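Local coordinates for Rho guanine nucleotide exchange factor 11 (Homo sapiens, PDB 5JHH), which probably activates Rho-family GTPases by promoting exchange of their bound GDP for GTP through a tandem of DH (RhoGEF) and PH domains, at residues A[23-27]-A[92-97]; A[316-321]-A[362-366]; A[327-331]-A[351-355]. One frame throughout, in Å; residues are numbered along the deposited sequence.

Interaction 1: A[23-27]-A[92-97]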
loop_
_atom_site.group_PDB
_atom_site.type_symbol
_atom_site.label_atom_id
_atom_site.label_comp_id
_atom_site.label_asym_id
_atom_site.label_seq_id
_atom_site.Cartn_x
_atom_site.Cartn_y
_atom_site.Cartn_z
ATOM N N ARG A 23 0.341 -21.605 18.591
ATOM C CA ARG A 23 0.735 -20.434 19.339
ATOM C C ARG A 23 2.237 -20.292 19.350
ATOM O O ARG A 23 2.758 -19.213 19.041
ATOM C CB ARG A 23 0.198 -20.531 20.764
ATOM C CG ARG A 23 0.287 -19.253 21.550
ATOM C CD ARG A 23 -0.103 -19.467 23.001
ATOM N NE ARG A 23 0.328 -18.325 23.775
ATOM C CZ ARG A 23 1.414 -18.286 24.547
ATOM N NH1 ARG A 23 1.705 -17.154 25.146
ATOM N NH2 ARG A 23 2.182 -19.358 24.755
ATOM N N GLN A 24 2.948 -21.384 19.615
ATOM C CA GLN A 24 4.424 -21.336 19.617
ATOM C C GLN A 24 5.009 -21.013 18.257
ATOM O O GLN A 24 6.045 -20.356 18.158
ATOM C CB GLN A 24 5.026 -22.643 20.087
ATOM C CG GLN A 24 4.695 -22.937 21.524
ATOM C CD GLN A 24 5.247 -21.897 22.443
ATOM O OE1 GLN A 24 6.394 -21.548 22.337
ATOM N NE2 GLN A 24 4.424 -21.397 23.353
ATOM N N GLU A 25 4.375 -21.519 17.219
ATOM C CA GLU A 25 4.884 -21.312 15.885
ATOM C C GLU A 25 4.834 -19.838 15.535
ATOM O O GLU A 25 5.790 -19.294 14.993
ATOM C CB GLU A 25 4.054 -22.077 14.856
ATOM C CG GLU A 25 4.369 -23.555 14.778
ATOM C CD GLU A 25 5.772 -23.821 14.277
ATOM O OE1 GLU A 25 6.390 -22.903 13.712
ATOM O OE2 GLU A 25 6.268 -24.947 14.451
ATOM N N VAL A 26 3.691 -19.222 15.787
ATOM C CA VAL A 26 3.504 -17.829 15.442
ATOM C C VAL A 26 4.455 -16.924 16.243
ATOM O O VAL A 26 5.020 -15.946 15.726
ATOM C CB VAL A 26 2.083 -17.361 15.721
ATOM C CG1 VAL A 26 1.915 -15.960 15.164
ATOM C CG2 VAL A 26 1.094 -18.270 15.050
ATOM N N ILE A 27 4.627 -17.261 17.506
ATOM C CA ILE A 27 5.518 -16.515 18.344
ATOM C C ILE A 27 6.928 -16.682 17.820
ATOM O O ILE A 27 7.704 -15.752 17.788
ATOM C CB ILE A 27 5.408 -16.968 19.810
ATOM C CG1 ILE A 27 4.098 -16.469 20.377
ATOM C CG2 ILE A 27 6.551 -16.413 20.639
ATOM C CD1 ILE A 27 3.818 -16.955 21.784
ATOM N N PRO A 92 12.116 -23.108 25.781
ATOM C CA PRO A 92 11.681 -22.989 24.388
ATOM C C PRO A 92 10.182 -22.867 24.204
ATOM O O PRO A 92 9.703 -22.603 23.082
ATOM C CB PRO A 92 12.179 -24.295 23.751
ATOM C CG PRO A 92 12.283 -25.256 24.877
ATOM C CD PRO A 92 12.663 -24.444 26.076
ATOM N N ILE A 93 9.436 -23.100 25.272
ATOM C CA ILE A 93 8.015 -22.897 25.221
ATOM C C ILE A 93 7.750 -21.546 25.824
ATOM O O ILE A 93 7.890 -21.348 27.032
ATOM C CB ILE A 93 7.259 -23.929 26.038
ATOM C CG1 ILE A 93 7.637 -25.330 25.582
ATOM C CG2 ILE A 93 5.753 -23.693 25.907
ATOM C CD1 ILE A 93 6.925 -26.416 26.373
ATOM N N ILE A 94 7.365 -20.598 24.990
ATOM C CA ILE A 94 7.232 -19.249 25.488
ATOM C C ILE A 94 5.877 -19.163 26.188
ATOM O O ILE A 94 4.872 -19.665 25.685
ATOM C CB ILE A 94 7.431 -18.201 24.355
ATOM C CG1 ILE A 94 8.914 -18.141 23.913
ATOM C CG2 ILE A 94 6.994 -16.829 24.828
ATOM C CD1 ILE A 94 9.243 -18.957 22.685
ATOM N N LYS A 95 5.860 -18.556 27.363
ATOM C CA LYS A 95 4.646 -18.503 28.156
ATOM C C LYS A 95 3.910 -17.228 27.824
ATOM O O LYS A 95 3.612 -17.030 26.666
ATOM C CB LYS A 95 4.961 -18.661 29.645
ATOM C CG LYS A 95 5.469 -20.058 30.006
ATOM C CD LYS A 95 4.468 -21.151 29.623
ATOM C CE LYS A 95 4.775 -22.484 30.305
ATOM N NZ LYS A 95 6.099 -23.050 29.902
ATOM N N GLU A 96 3.633 -16.355 28.790
ATOM C CA GLU A 96 2.946 -15.107 28.473
ATOM C C GLU A 96 3.862 -14.171 27.673
ATOM O O GLU A 96 5.076 -14.094 27.893
ATOM C CB GLU A 96 2.400 -14.344 29.688
ATOM C CG GLU A 96 2.635 -14.940 31.063
ATOM C CD GLU A 96 1.702 -16.099 31.329
ATOM O OE1 GLU A 96 2.199 -17.237 31.463
ATOM O OE2 GLU A 96 0.473 -15.873 31.350
ATOM N N ILE A 97 3.250 -13.437 26.758
ATOM C CA ILE A 97 4.001 -12.603 25.868
ATOM C C ILE A 97 3.430 -11.208 25.798
ATOM O O ILE A 97 4.058 -10.326 25.230
ATOM C CB ILE A 97 4.065 -13.270 24.491
ATOM C CG1 ILE A 97 5.414 -12.997 23.877
ATOM C CG2 ILE A 97 2.857 -12.905 23.616
ATOM C CD1 ILE A 97 5.568 -13.636 22.521
#
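Gln24 meets the backbone of Ile94 with both ends of its amide. OE1 accepts from Ile94 N at 3.0 Å, while NE2 donates to Ile94 O at 2.9 Å, in the carbonyl plane and on a lone pair. The chain bends at CG (chi2 -62°), which brings the amide round to the loop, and Ile93 CG2 packs against it. NE2 also donates to Glu20, one turn earlier on helix 18-54.

Arg23 supplies the charged part. Its chain leaves CB away from the backbone N (chi1 -168°) and runs extended to NE, carrying the guanidinium edge to the loop. NH2 of Arg23 bonds Ile94 O at 2.9 Å, the carbonyl lying close to the guanidinium plane. NH1 points almost straight at Lys95 O, though the modelled separation is too short to be trusted in detail.

The apolar contact belongs to Ile27, which meets Ile97 tip to tip: CG2 of Ile27 lies a tight 3.5 Å from CD1 of Ile97. CD1 of Ile27 sits over one face of the Arg23 guanidinium, 3.9 Å above the plane.

Ile94 O thus accepts from both Arg23 NH2 and Gln24 NE2. Two adjacent side chains of the first helix of the DH domain thereby bond the backbone of the irregular link between helices 70-89 and 98-105, and the two donors would probably polarise that carbonyl.

Interaction 2: A[316-321]-A[362-366]; sequences LNAVLI and LEEAV
Val366 and Ile321 do much of the work where the C-terminal helix of the PH domain lies over its beta-sheet. Helix 362-366 and strand 319-321 run nearly antiparallel, 147° between their directions, with axes 8.7 Å apart at closest approach, and the contact is apolar.

Ile321 has both side-chain torsions near -60°. That fold puts CD1 against Leu362 CB at 4.0 Å, the two side chains crossing at about a right angle, while CB and CG2 rest on the aliphatic CG of Glu363. Beyond CG the extended Glu363 chain leads away from Ile321.

Both Val366 methyls bear on Val319 and on Leu316 O. CG1, held opposite the backbone N (chi1 164°), lies toward Val319 O; CG2 packs on Val319 CG2 at 3.9 Å and also approaches Ile321 CG1. From the strand, Val319 and Ile321 also touch Ile333 of the adjacent strand 330-335.

At the other end, Leu316 reaches the helix with both methyls: CD2 faces Leu362 CD2 and Val366 CG2, while CD1 lies 3.9 Å from Ala365 CB. The closest approach of the whole contact is between a methyl and a carbonyl, Val366 CG2 to Leu316 O at 3.5 Å.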
loop_
_atom_site.group_PDB
_atom_site.type_symbol
_atom_site.label_atom_id
_atom_site.label_comp_id
_atom_site.label_asym_id
_atom_site.label_seq_id
_atom_site.Cartn_x
_atom_site.Cartn_y
_atom_site.Cartn_z
ATOM N N LEU A 316 -16.800 24.903 -0.274
ATOM C CA LEU A 316 -17.466 23.692 0.113
ATOM C C LEU A 316 -18.570 23.949 1.099
ATOM O O LEU A 316 -19.435 23.111 1.256
ATOM C CB LEU A 316 -16.457 22.707 0.695
ATOM C CG LEU A 316 -15.395 22.151 -0.274
ATOM C CD1 LEU A 316 -14.415 21.305 0.492
ATOM C CD2 LEU A 316 -16.005 21.336 -1.402
ATOM N N ASN A 317 -18.568 25.098 1.759
ATOM C CA ASN A 317 -19.666 25.415 2.682
ATOM C C ASN A 317 -20.912 25.971 1.996
ATOM O O ASN A 317 -21.928 26.200 2.654
ATOM C CB ASN A 317 -19.206 26.416 3.744
ATOM C CG ASN A 317 -18.702 27.695 3.149
ATOM O OD1 ASN A 317 -18.898 27.969 1.972
ATOM N ND2 ASN A 317 -18.018 28.467 3.945
ATOM N N ALA A 318 -20.812 26.167 0.682
ATOM C CA ALA A 318 -21.848 26.781 -0.143
ATOM C C ALA A 318 -22.178 25.898 -1.353
ATOM O O ALA A 318 -22.417 26.408 -2.466
ATOM C CB ALA A 318 -21.372 28.153 -0.616
ATOM N N VAL A 319 -22.128 24.578 -1.161
ATOM C CA VAL A 319 -22.523 23.670 -2.217
ATOM C C VAL A 319 -23.201 22.436 -1.690
ATOM O O VAL A 319 -23.080 22.073 -0.516
ATOM C CB VAL A 319 -21.378 23.197 -3.153
ATOM C CG1 VAL A 319 -20.568 24.343 -3.744
ATOM C CG2 VAL A 319 -20.459 22.235 -2.440
ATOM N N LEU A 320 -23.912 21.795 -2.612
ATOM C CA LEU A 320 -24.526 20.489 -2.405
ATOM C C LEU A 320 -24.036 19.517 -3.480
ATOM O O LEU A 320 -23.690 19.926 -4.590
ATOM C CB LEU A 320 -26.050 20.596 -2.503
ATOM C CG LEU A 320 -26.710 21.575 -1.532
ATOM C CD1 LEU A 320 -28.214 21.540 -1.770
ATOM C CD2 LEU A 320 -26.379 21.272 -0.073
ATOM N N ILE A 321 -24.072 18.229 -3.167
ATOM C CA ILE A 321 -23.499 17.209 -4.023
ATOM C C ILE A 321 -24.615 16.251 -4.406
ATOM O O ILE A 321 -25.311 15.748 -3.541
ATOM C CB ILE A 321 -22.408 16.412 -3.254
ATOM C CG1 ILE A 321 -21.359 17.354 -2.645
ATOM C CG2 ILE A 321 -21.753 15.364 -4.146
ATOM C CD1 ILE A 321 -20.577 18.176 -3.652
ATOM N N LEU A 362 -16.362 14.088 -1.280
ATOM C CA LEU A 362 -16.977 15.390 -1.413
ATOM C C LEU A 362 -18.034 15.600 -0.361
ATOM O O LEU A 362 -18.058 16.620 0.288
ATOM C CB LEU A 362 -17.600 15.574 -2.787
ATOM C CG LEU A 362 -16.634 16.068 -3.849
ATOM C CD1 LEU A 362 -17.185 15.828 -5.246
ATOM C CD2 LEU A 362 -16.310 17.528 -3.637
ATOM N N GLU A 363 -18.904 14.631 -0.169
ATOM C CA GLU A 363 -19.936 14.787 0.837
ATOM C C GLU A 363 -19.306 14.977 2.236
ATOM O O GLU A 363 -19.723 15.864 2.989
ATOM C CB GLU A 363 -20.890 13.587 0.806
ATOM C CG GLU A 363 -21.789 13.524 -0.435
ATOM C CD GLU A 363 -22.596 12.222 -0.537
ATOM O OE1 GLU A 363 -22.097 11.165 -0.087
ATOM O OE2 GLU A 363 -23.728 12.250 -1.068
ATOM N N GLU A 364 -18.307 14.168 2.572
ATOM C CA GLU A 364 -17.667 14.248 3.886
ATOM C C GLU A 364 -17.093 15.655 4.067
ATOM O O GLU A 364 -17.350 16.336 5.060
ATOM C CB GLU A 364 -16.606 13.126 4.033
ATOM C CG GLU A 364 -15.788 13.099 5.335
ATOM C CD GLU A 364 -16.609 12.896 6.633
ATOM O OE1 GLU A 364 -17.858 12.707 6.590
ATOM O OE2 GLU A 364 -15.993 12.939 7.729
ATOM N N ALA A 365 -16.411 16.150 3.062
ATOM C CA ALA A 365 -15.730 17.431 3.211
ATOM C C ALA A 365 -16.739 18.548 3.382
ATOM O O ALA A 365 -16.496 19.494 4.110
ATOM C CB ALA A 365 -14.887 17.705 2.004
ATOM N N VAL A 366 -17.858 18.427 2.682
ATOM C CA VAL A 366 -18.950 19.371 2.813
ATOM C C VAL A 366 -19.561 19.355 4.209
ATOM O O VAL A 366 -19.782 20.414 4.771
ATOM C CB VAL A 366 -20.051 19.167 1.733
ATOM C CG1 VAL A 366 -21.365 19.880 2.105
ATOM C CG2 VAL A 366 -19.544 19.684 0.397
#

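Interaction 3: A[327-331]-A[351-355]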
loop_
_atom_site.group_PDB
_atom_site.type_symbol
_atom_site.label_atom_id
_atom_site.label_comp_id
_atom_site.label_asym_id
_atom_site.label_seq_id
_atom_site.Cartn_x
_atom_site.Cartn_y
_atom_site.Cartn_z
ATOM N N ASP A 327 -26.306 8.337 -15.239
ATOM C CA ASP A 327 -24.876 8.310 -15.559
ATOM C C ASP A 327 -24.086 7.991 -14.269
ATOM O O ASP A 327 -23.854 8.858 -13.415
ATOM C CB ASP A 327 -24.442 9.645 -16.184
ATOM C CG ASP A 327 -23.029 9.608 -16.737
ATOM O OD1 ASP A 327 -22.278 8.687 -16.372
ATOM O OD2 ASP A 327 -22.651 10.519 -17.506
ATOM N N LYS A 328 -23.716 6.721 -14.133
ATOM C CA LYS A 328 -23.031 6.211 -12.935
ATOM C C LYS A 328 -21.595 6.740 -12.748
ATOM O O LYS A 328 -20.948 6.387 -11.779
ATOM C CB LYS A 328 -23.004 4.658 -12.930
ATOM C CG LYS A 328 -22.782 4.008 -14.306
ATOM C CD LYS A 328 -22.039 2.663 -14.317
ATOM C CE LYS A 328 -21.099 2.585 -15.534
ATOM N NZ LYS A 328 -20.088 1.482 -15.524
ATOM N N ARG A 329 -21.103 7.543 -13.687
ATOM C CA ARG A 329 -19.797 8.185 -13.595
ATOM C C ARG A 329 -19.907 9.663 -13.276
ATOM O O ARG A 329 -18.889 10.345 -13.092
ATOM C CB ARG A 329 -19.067 8.086 -14.920
ATOM C CG ARG A 329 -18.666 6.691 -15.325
ATOM C CD ARG A 329 -17.922 6.776 -16.644
ATOM N NE ARG A 329 -17.555 5.444 -17.079
ATOM C CZ ARG A 329 -18.373 4.585 -17.684
ATOM N NH1 ARG A 329 -19.628 4.924 -17.959
ATOM N NH2 ARG A 329 -17.926 3.379 -18.024
ATOM N N ALA A 330 -21.126 10.177 -13.239
ATOM C CA ALA A 330 -21.291 11.610 -13.131
ATOM C C ALA A 330 -21.906 11.992 -11.819
ATOM O O ALA A 330 -22.695 11.232 -11.258
ATOM C CB ALA A 330 -22.165 12.109 -14.254
ATOM N N PHE A 331 -21.609 13.221 -11.400
ATOM C CA PHE A 331 -22.224 13.828 -10.222
ATOM C C PHE A 331 -22.330 15.339 -10.409
ATOM O O PHE A 331 -21.604 15.910 -11.216
ATOM C CB PHE A 331 -21.417 13.505 -8.961
ATOM C CG PHE A 331 -19.998 14.024 -8.988
ATOM C CD1 PHE A 331 -18.970 13.240 -9.493
ATOM C CD2 PHE A 331 -19.689 15.271 -8.491
ATOM C CE1 PHE A 331 -17.664 13.703 -9.508
ATOM C CE2 PHE A 331 -18.393 15.726 -8.502
ATOM C CZ PHE A 331 -17.380 14.949 -9.016
ATOM N N THR A 351 -14.572 6.280 -13.772
ATOM C CA THR A 351 -15.374 5.077 -13.652
ATOM C C THR A 351 -16.461 5.282 -12.625
ATOM O O THR A 351 -16.485 6.273 -11.920
ATOM C CB THR A 351 -14.504 3.872 -13.210
ATOM O OG1 THR A 351 -13.983 4.088 -11.889
ATOM C CG2 THR A 351 -13.308 3.646 -14.209
ATOM N N SER A 352 -17.329 4.296 -12.489
ATOM C CA SER A 352 -18.325 4.371 -11.475
ATOM C C SER A 352 -17.639 4.395 -10.109
ATOM O O SER A 352 -18.007 5.209 -9.253
ATOM C CB SER A 352 -19.313 3.214 -11.594
ATOM O OG SER A 352 -18.709 1.987 -11.286
ATOM N N SER A 353 -16.609 3.556 -9.947
ATOM C CA SER A 353 -15.840 3.474 -8.675
ATOM C C SER A 353 -15.252 4.811 -8.289
ATOM O O SER A 353 -15.399 5.265 -7.160
ATOM C CB SER A 353 -14.703 2.446 -8.741
ATOM O OG SER A 353 -13.862 2.538 -7.594
ATOM N N ASP A 354 -14.631 5.451 -9.261
ATOM C CA ASP A 354 -14.058 6.739 -9.043
ATOM C C ASP A 354 -15.068 7.765 -8.622
ATOM O O ASP A 354 -14.767 8.692 -7.850
ATOM C CB ASP A 354 -13.387 7.221 -10.291
ATOM C CG ASP A 354 -11.964 7.619 -10.029
ATOM O OD1 ASP A 354 -11.116 6.693 -9.705
ATOM O OD2 ASP A 354 -11.748 8.865 -10.067
ATOM N N LYS A 355 -16.240 7.656 -9.233
ATOM C CA LYS A 355 -17.316 8.547 -8.931
ATOM C C LYS A 355 -17.802 8.297 -7.502
ATOM O O LYS A 355 -17.983 9.259 -6.756
ATOM C CB LYS A 355 -18.418 8.402 -9.956
ATOM C CG LYS A 355 -19.609 9.331 -9.739
ATOM C CD LYS A 355 -20.773 8.522 -9.220
ATOM C CE LYS A 355 -21.584 9.322 -8.228
ATOM N NZ LYS A 355 -22.572 8.402 -7.595
HETATM O O HOH W 1 -19.782 -0.086 -13.120
HETATM O O HOH W 2 -16.860 1.768 -14.627
HETATM O O HOH W 3 -24.075 9.264 -10.353
#
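Lys328 NZ donates to two waters, and both lead across to Ser352. Water 1 accepts from Lys328 NZ at 2.9 Å and lies 3.0 Å from Ser352 OG; water 2 makes a second, weak link from Lys328 NZ to Ser352 N, at the first turn of helix 352-368. The lysine's bent chain, turned at chi2 and chi3, also lays CD on Ser352 CB. On the same residue, the backbone Lys328 O receives a CA-H...O contact from Ser352 CA at 3.3 Å.

Each segment is shaped by a side-chain-to-backbone bond of its own. Asp327 OD1 accepts from Arg329 N, an Asx turn within the type I turn from Asp327 to Ala330; the N-H comes from above the carboxylate plane. Thr351 is the N-cap of the helix, its OG1 taking Asp354 N at 3.0 Å. Across the contact, Arg329 CG lies 3.8 Å from Thr351 C.

Lys355 runs over the turn with its aliphatic part. CG sits opposite the backbone N (chi1 -179°) and packs on Arg329 C, with CD near Lys328 O at 3.3 Å. NZ of Lys355 bonds Ser323 OG and also reaches water 3, weakly; water 3 lies 2.6 Å from Ala330 O.

Phe331 and Lys355 run alongside each other with opposite headings, the ring edge at Phe331 CD1 4.0 Å from Lys355 CG. From strand 330-335 the Phe331 side chain touches Trp358, Met359 and Leu362 of helix 352-368, Leu347 of strand 345-348 and Leu260 of strand 254-263.

In the fold
Interactions 2 and 3 are two stations along helix 352-368 of the PH domain, their centres 17 Å apart. Interaction 3 holds the start of the helix and is nested in the chain loop closed by interaction 2, which lies near the C-terminal end of that helix; strands 319-323 and 330-335, neighbours in the sheet, carry the other sides. They touch directly where Leu362 CD1 lies 3.5 Å from Phe331 CE2. Interaction 1, in the RhoGEF domain, is about 50 Å from either by centres. Even so, interactions 1 and 3 both border the other protein chain, probably the GTPase: Glu25 and Val26 pack on an aromatic side chain there, and Ser353 OG bonds its backbone.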